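Local coordinates for protein GlcNAc Inducible Gene 2, GIG2 (Candida albicans, PDB 6AKZ) that binds an iron(III) ion and probably acts as a metal-dependent oxygenase of the DUF1479 family, at residues E304-L307 / I308-K311; E215-W218 / E219-D222; D227-T230 / Y231-E234; E45-K48 / E49-I53; E30-K33 / Q34-S38. All blocks are in the same frame, centred on the assembly; numbering follows the deposited sequence.

Interaction 1: residues E304-L307 / I308-K311; sequences EIDL and ITPK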
# COMPACT_ATOMS: atom_id res chain seq x y z
N GLU A 304 -3.43 -23.32 -21.29
CA GLU A 304 -3.72 -24.46 -20.42
C GLU A 304 -3.00 -24.29 -19.12
O GLU A 304 -1.87 -23.88 -19.07
CB GLU A 304 -3.24 -25.77 -21.07
CG GLU A 304 -4.08 -26.12 -22.30
CD GLU A 304 -3.61 -27.40 -22.98
OE1 GLU A 304 -2.59 -27.32 -23.68
OE2 GLU A 304 -4.26 -28.45 -22.79
N ILE A 305 -3.65 -24.72 -18.05
CA ILE A 305 -3.15 -24.52 -16.71
C ILE A 305 -1.89 -25.27 -16.45
O ILE A 305 -1.70 -26.36 -17.00
CB ILE A 305 -4.26 -24.87 -15.68
CG1 ILE A 305 -3.90 -24.27 -14.32
CG2 ILE A 305 -4.44 -26.38 -15.57
CD1 ILE A 305 -5.10 -24.13 -13.42
N ASP A 306 -1.00 -24.68 -15.68
CA ASP A 306 0.22 -25.29 -15.22
C ASP A 306 0.13 -25.43 -13.69
O ASP A 306 0.37 -24.45 -12.95
CB ASP A 306 1.47 -24.43 -15.54
CG ASP A 306 2.72 -24.87 -14.75
OD1 ASP A 306 2.85 -26.08 -14.49
OD2 ASP A 306 3.57 -24.03 -14.35
N LEU A 307 -0.16 -26.65 -13.23
CA LEU A 307 -0.24 -26.90 -11.81
C LEU A 307 0.99 -27.55 -11.24
O LEU A 307 1.00 -27.90 -10.07
CB LEU A 307 -1.48 -27.71 -11.51
CG LEU A 307 -2.77 -26.90 -11.70
CD1 LEU A 307 -3.92 -27.86 -11.88
CD2 LEU A 307 -3.12 -25.95 -10.56
N ILE A 308 2.06 -27.63 -12.03
CA ILE A 308 3.22 -28.43 -11.66
C ILE A 308 4.49 -27.62 -11.44
O ILE A 308 5.09 -27.77 -10.38
CB ILE A 308 3.53 -29.57 -12.70
CG1 ILE A 308 2.27 -30.38 -13.05
CG2 ILE A 308 4.63 -30.48 -12.17
CD1 ILE A 308 1.50 -30.96 -11.88
N THR A 309 4.95 -26.80 -12.39
CA THR A 309 6.30 -26.16 -12.20
C THR A 309 6.22 -25.18 -11.03
O THR A 309 5.23 -24.47 -10.95
CB THR A 309 6.77 -25.32 -13.40
OG1 THR A 309 6.06 -24.06 -13.39
CG2 THR A 309 6.53 -26.06 -14.75
N PRO A 310 7.28 -25.05 -10.22
CA PRO A 310 7.30 -24.07 -9.14
C PRO A 310 7.66 -22.66 -9.66
O PRO A 310 8.54 -22.01 -9.13
CB PRO A 310 8.40 -24.62 -8.25
CG PRO A 310 9.40 -25.11 -9.23
CD PRO A 310 8.58 -25.75 -10.32
N LYS A 311 6.98 -22.20 -10.69
CA LYS A 311 7.27 -20.87 -11.27
C LYS A 311 6.27 -19.89 -10.67
O LYS A 311 5.06 -20.08 -10.79
CB LYS A 311 7.16 -20.88 -12.80
CG LYS A 311 8.35 -21.67 -13.42
CD LYS A 311 8.34 -21.61 -14.91
CE LYS A 311 9.29 -22.62 -15.51
NZ LYS A 311 10.69 -22.44 -15.04
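The carboxylate oxygen OD1 of D306 is gripped by the backbone N-H groups two and three residues later. I308 N lies 3.0 Å from D306 OD1 and reaches it from above the carboxylate plane, 50° out of it. T309 N is 3.1 Å from D306 OD1 and comes in on the syn lone pair. Both bonds are fairly straight. The other oxygen is held as well. T309 OG1 donates to D306 OD2 at 2.7 Å, again on the syn lone pair. The CG of D306 stands anti to the backbone N (chi1 165°), which swings the carboxylate over the residues that follow. The bond from D306 OD1 to I308 N closes an Asx turn, in a loop between helix 278-287 and strand 322-323. The hydroxyl of T309 is brought to OD2 by a chi1 of 77°, which sets OG1 between the backbone N and the carbonyl carbon. The side chains of D306 and T309 cross at about a right angle. After T309 the chain bends through an inverse gamma turn centred on P310. D306 OD2 has further partners in the NE1 of W292 and the NZ of K23. The K23 salt bridge would probably favour the charged form of D306. Through K23 the turn is tied to helix 18-26, and P310 packs on F19 and T20 of the same helix.

Interaction 2: residues E215-W218 / E219-D222; sequences EGDW and ENWD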
# COMPACT_ATOMS: atom_id res chain seq x y z
N GLU A 215 -10.92 -19.82 -7.36
CA GLU A 215 -12.07 -20.69 -7.62
C GLU A 215 -12.71 -20.51 -8.99
O GLU A 215 -13.67 -21.20 -9.28
CB GLU A 215 -13.14 -20.43 -6.59
CG GLU A 215 -12.75 -20.98 -5.24
CD GLU A 215 -13.82 -20.73 -4.20
OE1 GLU A 215 -14.61 -19.79 -4.39
OE2 GLU A 215 -13.80 -21.46 -3.18
N GLY A 216 -12.23 -19.55 -9.78
CA GLY A 216 -12.71 -19.30 -11.09
C GLY A 216 -13.76 -18.24 -11.18
O GLY A 216 -14.42 -18.15 -12.17
N ASP A 217 -13.83 -17.37 -10.18
CA ASP A 217 -14.86 -16.36 -10.06
C ASP A 217 -14.17 -14.99 -9.72
O ASP A 217 -14.65 -14.27 -8.88
CB ASP A 217 -15.78 -16.79 -8.89
CG ASP A 217 -17.02 -15.95 -8.73
OD1 ASP A 217 -17.52 -15.32 -9.69
OD2 ASP A 217 -17.56 -15.93 -7.56
N TRP A 218 -13.08 -14.67 -10.42
CA TRP A 218 -12.44 -13.35 -10.31
C TRP A 218 -13.40 -12.21 -10.38
O TRP A 218 -13.20 -11.17 -9.71
CB TRP A 218 -11.27 -13.18 -11.30
CG TRP A 218 -11.63 -13.10 -12.71
CD1 TRP A 218 -11.52 -14.14 -13.65
CD2 TRP A 218 -12.14 -11.98 -13.42
NE1 TRP A 218 -11.97 -13.73 -14.86
CE2 TRP A 218 -12.33 -12.40 -14.78
CE3 TRP A 218 -12.45 -10.66 -13.08
CZ2 TRP A 218 -12.81 -11.56 -15.74
CZ3 TRP A 218 -12.91 -9.82 -14.06
CH2 TRP A 218 -13.07 -10.24 -15.39
N GLU A 219 -14.50 -12.34 -11.12
CA GLU A 219 -15.41 -11.24 -11.29
C GLU A 219 -16.01 -10.79 -10.00
O GLU A 219 -16.42 -9.62 -9.88
CB GLU A 219 -16.57 -11.60 -12.25
CG GLU A 219 -16.18 -11.73 -13.69
CD GLU A 219 -15.73 -13.15 -14.10
OE1 GLU A 219 -15.44 -14.05 -13.22
OE2 GLU A 219 -15.65 -13.32 -15.34
N ASN A 220 -16.09 -11.69 -9.04
CA ASN A 220 -16.64 -11.34 -7.75
C ASN A 220 -15.60 -11.03 -6.65
O ASN A 220 -15.98 -10.94 -5.46
CB ASN A 220 -17.59 -12.43 -7.35
CG ASN A 220 -18.85 -12.33 -8.16
OD1 ASN A 220 -19.53 -11.30 -8.19
ND2 ASN A 220 -19.13 -13.35 -8.85
N TRP A 221 -14.32 -10.94 -7.01
CA TRP A 221 -13.28 -10.54 -6.03
C TRP A 221 -13.53 -9.09 -5.55
O TRP A 221 -13.71 -8.20 -6.39
CB TRP A 221 -11.89 -10.67 -6.61
CG TRP A 221 -10.83 -10.43 -5.61
CD1 TRP A 221 -10.61 -11.13 -4.46
CD2 TRP A 221 -9.90 -9.34 -5.60
NE1 TRP A 221 -9.60 -10.54 -3.75
CE2 TRP A 221 -9.15 -9.44 -4.43
CE3 TRP A 221 -9.65 -8.26 -6.46
CZ2 TRP A 221 -8.10 -8.55 -4.14
CZ3 TRP A 221 -8.67 -7.34 -6.13
CH2 TRP A 221 -7.88 -7.52 -5.00
N ASP A 222 -13.54 -8.92 -4.25
CA ASP A 222 -13.81 -7.66 -3.58
C ASP A 222 -12.48 -7.30 -2.88
O ASP A 222 -12.14 -7.81 -1.82
CB ASP A 222 -14.93 -7.81 -2.55
CG ASP A 222 -15.40 -6.44 -2.03
OD1 ASP A 222 -14.61 -5.48 -2.10
OD2 ASP A 222 -16.56 -6.39 -1.59
O HOH W 1 -17.42 -15.48 -12.15
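The torsions of W218 and E219 stack one side chain on the other. CG of W218 sits between the backbone N and the carbonyl carbon (chi1 69°). The chain of E219 bends at chi2 (90°), so its carboxylate folds back over the ring. Ring and carboxylate planes are then only 13° apart. E219 CD lies 3.5 Å from W218 CE2. E219 CG stands over the six-membered ring, 3.7 Å from its centroid, in a CH-pi contact. The polar ends are held from helix 32-56. R41 forms a salt bridge with E219 OE2, and the carbonyl of S38 accepts from W218 NE1.

A second group of side chains meets at D217. N220 ND2 donates to D217 OD1 at 2.7 Å, on the syn side but somewhat out of the carboxylate plane. A weak bond from the same ND2 reaches D217 OD2. One water donates to both D217 OD1 (2.5 Å) and E219 OE1 (2.7 Å). It bridges two like charges that are 4.3 Å apart at D217 OD1 and E219 OE1, and probably eases their repulsion.

The backbone follows the same turn: N220 N donates to D217 O at 3.0 Å, and W221 N to W218 O at 2.9 Å. G216, with positive phi, ends the preceding helix 211-214 in a Schellman motif, and the chain then takes up a short 3-10 turn.

Interaction 3: residues D227-T230 / Y231-E234; sequences DERT and YSKE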
# COMPACT_ATOMS: atom_id res chain seq x y z
N ASP A 227 -11.69 -9.10 6.08
CA ASP A 227 -11.78 -10.18 7.08
C ASP A 227 -10.57 -11.08 7.14
O ASP A 227 -10.07 -11.37 8.23
CB ASP A 227 -13.04 -11.03 6.82
CG ASP A 227 -14.33 -10.26 6.93
OD1 ASP A 227 -14.55 -9.23 6.25
OD2 ASP A 227 -15.23 -10.73 7.69
N GLU A 228 -10.09 -11.54 5.99
CA GLU A 228 -8.96 -12.45 5.93
C GLU A 228 -7.65 -11.64 5.95
O GLU A 228 -6.69 -12.03 6.62
CB GLU A 228 -9.00 -13.32 4.66
CG GLU A 228 -10.15 -14.29 4.64
CD GLU A 228 -11.44 -13.65 4.23
OE1 GLU A 228 -11.42 -12.61 3.53
OE2 GLU A 228 -12.49 -14.20 4.57
N ARG A 229 -7.61 -10.52 5.22
CA ARG A 229 -6.35 -9.75 5.14
C ARG A 229 -5.80 -9.23 6.45
O ARG A 229 -4.59 -9.05 6.60
CB ARG A 229 -6.53 -8.60 4.14
CG ARG A 229 -5.21 -8.28 3.48
CD ARG A 229 -5.43 -7.34 2.33
NE ARG A 229 -4.18 -7.15 1.61
CZ ARG A 229 -4.08 -7.01 0.29
NH1 ARG A 229 -5.20 -6.98 -0.49
NH2 ARG A 229 -2.90 -6.88 -0.26
N THR A 230 -6.72 -8.96 7.39
CA THR A 230 -6.44 -8.61 8.81
C THR A 230 -5.43 -9.57 9.45
O THR A 230 -4.63 -9.16 10.29
CB THR A 230 -7.81 -8.46 9.56
OG1 THR A 230 -8.48 -7.27 9.07
CG2 THR A 230 -7.64 -8.26 11.07
N TYR A 231 -5.42 -10.82 9.02
CA TYR A 231 -4.60 -11.84 9.61
C TYR A 231 -3.49 -12.35 8.67
O TYR A 231 -2.88 -13.36 8.92
CB TYR A 231 -5.50 -13.01 10.02
CG TYR A 231 -6.53 -12.59 11.03
CD1 TYR A 231 -6.21 -12.52 12.39
CD2 TYR A 231 -7.83 -12.24 10.63
CE1 TYR A 231 -7.14 -12.12 13.35
CE2 TYR A 231 -8.78 -11.84 11.59
CZ TYR A 231 -8.40 -11.79 12.96
OH TYR A 231 -9.30 -11.37 13.96
N SER A 232 -3.29 -11.65 7.56
CA SER A 232 -2.29 -12.05 6.60
C SER A 232 -0.90 -11.67 7.15
O SER A 232 -0.70 -10.62 7.72
CB SER A 232 -2.54 -11.38 5.23
OG SER A 232 -2.39 -9.96 5.29
N LYS A 233 0.06 -12.53 6.84
CA LYS A 233 1.48 -12.35 7.14
C LYS A 233 2.14 -11.94 5.86
O LYS A 233 2.22 -12.75 4.94
CB LYS A 233 2.04 -13.68 7.62
CG LYS A 233 1.40 -14.17 8.89
CD LYS A 233 1.92 -15.55 9.29
CE LYS A 233 3.32 -15.43 9.86
NZ LYS A 233 3.67 -16.67 10.62
N GLU A 234 2.46 -10.65 5.76
CA GLU A 234 3.11 -10.12 4.60
C GLU A 234 4.58 -10.52 4.49
O GLU A 234 5.18 -10.33 3.43
CB GLU A 234 3.01 -8.57 4.58
CG GLU A 234 1.57 -8.20 4.22
CD GLU A 234 1.35 -6.70 4.01
OE1 GLU A 234 2.31 -5.93 3.97
OE2 GLU A 234 0.19 -6.34 3.82
O HOH W 2 -1.94 -7.81 3.33
O HOH W 3 -1.34 -8.19 7.55
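A short turn with helical backbone angles but without the regular helix bonds carries D227-T230, in the long loop between helix 211-214 and strand 256-261. Two of its carbonyls, those of E228 and R229, accept from the residues just after it. Y231 N donates to E228 O at 3.0 Å. R229 O accepts two bonds from S232. The hydroxyl comes in the carbonyl plane on a lone pair, with S232 OG 2.7 Å from R229 O. The amide comes from well above that plane, with S232 N 3.1 Å from R229 O. The chi1 of S232 (65°) turns OG back to this carbonyl.

T230 and Y231 lie side by side and point the same way. The methyl CG2 of T230 rests over one face of the Y231 ring, offset toward the rim, 4.0 Å from the centroid. The carbonyl oxygen of D227 meets the ring at its edge, in plane, 3.4 Å from Y231 CD2. The hydroxyl of Y231 reaches the backbone N of L165.

R229 extends from CG to NE toward a water at the edge of its guanidinium. This water accepts from R229 NE at 2.9 Å, and donates to S232 OG and to E234 OE2. Beyond NE, R229 NH2 makes a salt bridge with D352. The side chain of R229 is about 9 Å from that of D194, which binds the iron.

The arginine is thus fixed at both NE and NH2. The water links it to E234 without direct contact, R229 NE and E234 OE2 being 5.0 Å apart, and the nearby carboxylates probably balance its charge.

Interaction 4: residues E45-K48 / E49-I53; sequences EINK and EFTEI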
# COMPACT_ATOMS: atom_id res chain seq x y z
N GLU A 45 -11.41 -9.37 -21.31
CA GLU A 45 -11.75 -8.12 -20.58
C GLU A 45 -10.54 -7.20 -20.46
O GLU A 45 -10.71 -5.96 -20.59
CB GLU A 45 -12.32 -8.35 -19.18
CG GLU A 45 -13.71 -9.00 -19.19
CD GLU A 45 -14.65 -8.31 -20.17
OE1 GLU A 45 -14.97 -7.12 -19.92
OE2 GLU A 45 -15.00 -8.92 -21.22
N ILE A 46 -9.38 -7.78 -20.17
CA ILE A 46 -8.16 -7.00 -20.08
C ILE A 46 -7.91 -6.24 -21.41
O ILE A 46 -7.65 -5.01 -21.42
CB ILE A 46 -6.96 -7.82 -19.64
CG1 ILE A 46 -7.01 -8.01 -18.12
CG2 ILE A 46 -5.65 -7.23 -20.07
CD1 ILE A 46 -5.83 -8.82 -17.54
N ASN A 47 -8.05 -6.93 -22.54
CA ASN A 47 -7.73 -6.27 -23.81
C ASN A 47 -8.68 -5.12 -24.11
O ASN A 47 -8.25 -4.04 -24.55
CB ASN A 47 -7.66 -7.28 -24.95
CG ASN A 47 -6.93 -6.71 -26.15
OD1 ASN A 47 -5.96 -5.94 -26.00
ND2 ASN A 47 -7.40 -7.03 -27.33
N LYS A 48 -9.94 -5.30 -23.79
CA LYS A 48 -10.90 -4.24 -23.93
C LYS A 48 -10.63 -3.06 -22.98
O LYS A 48 -10.54 -1.91 -23.43
CB LYS A 48 -12.33 -4.70 -23.70
CG LYS A 48 -12.93 -5.58 -24.77
CD LYS A 48 -14.25 -6.25 -24.34
CE LYS A 48 -15.20 -5.34 -23.56
NZ LYS A 48 -15.68 -4.16 -24.35
N GLU A 49 -10.42 -3.34 -21.69
CA GLU A 49 -10.45 -2.27 -20.68
C GLU A 49 -9.08 -1.58 -20.73
O GLU A 49 -9.02 -0.35 -20.58
CB GLU A 49 -10.71 -2.80 -19.29
CG GLU A 49 -10.62 -1.71 -18.20
CD GLU A 49 -11.16 -2.09 -16.83
OE1 GLU A 49 -12.38 -2.38 -16.75
OE2 GLU A 49 -10.40 -2.05 -15.80
N PHE A 50 -8.00 -2.33 -20.93
CA PHE A 50 -6.64 -1.71 -20.86
C PHE A 50 -6.38 -0.91 -22.13
O PHE A 50 -5.69 0.10 -22.07
CB PHE A 50 -5.47 -2.63 -20.55
CG PHE A 50 -5.48 -3.28 -19.18
CD1 PHE A 50 -6.54 -3.10 -18.26
CD2 PHE A 50 -4.41 -4.07 -18.82
CE1 PHE A 50 -6.53 -3.74 -17.03
CE2 PHE A 50 -4.38 -4.66 -17.56
CZ PHE A 50 -5.47 -4.51 -16.68
N THR A 51 -6.99 -1.32 -23.24
CA THR A 51 -7.03 -0.50 -24.41
C THR A 51 -7.69 0.83 -24.12
O THR A 51 -7.14 1.87 -24.56
CB THR A 51 -7.69 -1.25 -25.58
OG1 THR A 51 -6.88 -2.36 -25.96
CG2 THR A 51 -7.91 -0.35 -26.81
N GLU A 52 -8.88 0.83 -23.50
CA GLU A 52 -9.57 2.07 -23.20
C GLU A 52 -8.68 2.96 -22.32
O GLU A 52 -8.53 4.10 -22.56
CB GLU A 52 -10.94 1.80 -22.60
CG GLU A 52 -11.65 3.04 -22.15
CD GLU A 52 -13.04 2.84 -21.52
OE1 GLU A 52 -13.91 2.37 -22.27
OE2 GLU A 52 -13.33 3.32 -20.35
N ILE A 53 -7.99 2.37 -21.35
CA ILE A 53 -7.17 3.15 -20.45
C ILE A 53 -6.09 3.85 -21.23
O ILE A 53 -5.85 5.04 -21.08
CB ILE A 53 -6.52 2.31 -19.34
CG1 ILE A 53 -7.60 1.82 -18.41
CG2 ILE A 53 -5.43 3.14 -18.64
CD1 ILE A 53 -7.10 0.86 -17.33
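Apolar packing joins I46 and F50, one helical turn apart. The branch CG2 of I46 lies over one face of the F50 ring, offset toward the rim. It is 4.0 Å from the ring centroid in a CH-pi contact, and its nearest ring atom is F50 CD2 at 3.6 Å. Because I46 CG2 stands anti to the backbone N, it leans along the helix toward F50.

The backbone bonds are those of a regular alpha helix, here the middle and later turns of helix 32-56. E49 N donates to E45 O at 2.9 Å, F50 N to I46 O at 2.7 Å, and E52 N to K48 O at 3.2 Å.

A side-chain to backbone bond is added on the outer side. T51 OG1 donates to N47 O at 2.6 Å, nearly along the C=O axis. T51 N shares the same oxygen from above the carbonyl plane, at a longer 3.3 Å from N47 O. A chi1 of -66° places the T51 hydroxyl there, beside its own backbone N. The carbonyl of N47 is thus held twice.

Further polar and apolar contacts face the protein. E49 extends from the helix so that OE2 bonds to the hydroxyl of S277. F50 also packs on L275 and on L280 of helix 278-287, and I46 packs on Y284 of that helix.

Interaction 5: residues E30-K33 / Q34-S38; sequences ENVK and QVTAS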
# COMPACT_ATOMS: atom_id res chain seq x y z
N GLU A 30 -11.09 -30.04 -8.79
CA GLU A 30 -12.49 -29.75 -9.23
C GLU A 30 -12.74 -28.33 -9.77
O GLU A 30 -13.80 -28.06 -10.38
CB GLU A 30 -13.48 -29.98 -8.08
CG GLU A 30 -13.09 -29.30 -6.78
CD GLU A 30 -12.21 -30.15 -5.88
OE1 GLU A 30 -11.31 -30.86 -6.40
OE2 GLU A 30 -12.37 -30.08 -4.65
N ASN A 31 -11.84 -27.40 -9.49
CA ASN A 31 -12.01 -26.03 -10.01
C ASN A 31 -11.13 -25.69 -11.21
O ASN A 31 -11.25 -24.58 -11.76
CB ASN A 31 -11.82 -25.04 -8.86
CG ASN A 31 -12.95 -25.07 -7.83
OD1 ASN A 31 -14.12 -25.35 -8.13
ND2 ASN A 31 -12.59 -24.77 -6.60
N VAL A 32 -10.29 -26.64 -11.67
CA VAL A 32 -9.33 -26.38 -12.71
C VAL A 32 -9.97 -25.96 -14.02
O VAL A 32 -9.44 -25.06 -14.69
CB VAL A 32 -8.38 -27.59 -12.92
CG1 VAL A 32 -7.67 -27.53 -14.26
CG2 VAL A 32 -7.37 -27.66 -11.78
N LYS A 33 -11.11 -26.56 -14.37
CA LYS A 33 -11.78 -26.23 -15.62
C LYS A 33 -12.33 -24.83 -15.59
O LYS A 33 -12.13 -24.08 -16.50
CB LYS A 33 -12.90 -27.22 -15.96
CG LYS A 33 -12.39 -28.55 -16.49
CD LYS A 33 -13.50 -29.34 -17.18
CE LYS A 33 -13.35 -30.85 -17.01
NZ LYS A 33 -12.03 -31.33 -17.51
N GLN A 34 -13.10 -24.54 -14.54
CA GLN A 34 -13.62 -23.20 -14.21
C GLN A 34 -12.56 -22.08 -14.13
O GLN A 34 -12.83 -20.97 -14.58
CB GLN A 34 -14.31 -23.27 -12.85
CG GLN A 34 -15.76 -23.75 -12.90
CD GLN A 34 -16.31 -24.08 -11.51
OE1 GLN A 34 -15.57 -24.17 -10.52
NE2 GLN A 34 -17.62 -24.22 -11.43
N VAL A 35 -11.43 -22.36 -13.50
CA VAL A 35 -10.32 -21.41 -13.44
C VAL A 35 -9.78 -21.10 -14.86
O VAL A 35 -9.66 -19.94 -15.25
CB VAL A 35 -9.17 -21.87 -12.54
CG1 VAL A 35 -8.05 -20.86 -12.67
CG2 VAL A 35 -9.65 -21.99 -11.07
N THR A 36 -9.45 -22.16 -15.61
CA THR A 36 -9.12 -22.01 -17.01
C THR A 36 -10.15 -21.20 -17.81
O THR A 36 -9.73 -20.31 -18.52
CB THR A 36 -8.94 -23.40 -17.64
OG1 THR A 36 -7.95 -24.10 -16.87
CG2 THR A 36 -8.47 -23.27 -19.11
N ALA A 37 -11.44 -21.46 -17.70
CA ALA A 37 -12.39 -20.65 -18.42
C ALA A 37 -12.31 -19.19 -17.99
O ALA A 37 -12.39 -18.30 -18.85
CB ALA A 37 -13.80 -21.13 -18.26
N SER A 38 -12.09 -19.00 -16.69
CA SER A 38 -12.09 -17.65 -16.09
C SER A 38 -10.88 -16.83 -16.60
O SER A 38 -10.99 -15.60 -16.75
CB SER A 38 -12.10 -17.74 -14.55
OG SER A 38 -10.81 -17.99 -14.01
O HOH W 4 -14.25 -26.47 -12.81
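Q34, K33 and N31 bury the most surface where helix 32-56 begins. The Q34 chain is extended beyond CG, and its amide crosses that of N31 obliquely, with the two planes 21° apart. The aliphatic part of Q34 packs on the backbone, with Q34 CB 3.5 Å from N31 O. The backbone N of Q34 donates to a water at 2.8 Å. This water in turn donates to E30 O at 2.9 Å, and so bridges the first turn.

The carbonyl of N31 accepts a helical bond. V35 N donates to N31 O at 2.8 Å, in a nearly linear approach to the C=O. One branch of V35, CG2, lies close to the same oxygen. K33 turns its long side chain outward at the surface, and its carbonyl accepts another helical bond, from A37 N to K33 O at 3.0 Å.

Between these bonds T36 adds a side-chain one. T36 OG1 donates to V32 O at 2.8 Å, and T36 N donates to V32 O at 3.0 Å. They arrive from opposite faces of the carbonyl plane. The hydroxyl can do this because OG1 sits beside the backbone N of T36 (chi1 -55°). S38 OG also donates to a carbonyl, that of V35 three residues back, in its plane on a lone pair.

V32 packs on I305 and L307 in the loop after helix 278-287. V35 lies against F291 and, with S38, against L287 at the end of that helix.

In the fold
All five contacts are local. Each joins adjoining segments, and they follow one another along the chain without nesting or crossing. Interaction 5 starts helix 32-56 and interaction 4 lies farther along it, their centres about 23 Å apart. Interaction 2 comes next, at the turn after helix 211-214, and touches both of those parts of helix 32-56. Interaction 3 is a later turn in the same loop, before strand 256-261. It touches none of the others. Interaction 1 turns the chain between helix 278-287 and strand 322-323, and packs back on interaction 5. Helix 32-56 thus meets both the 215-222 turn and the 304-311 loop.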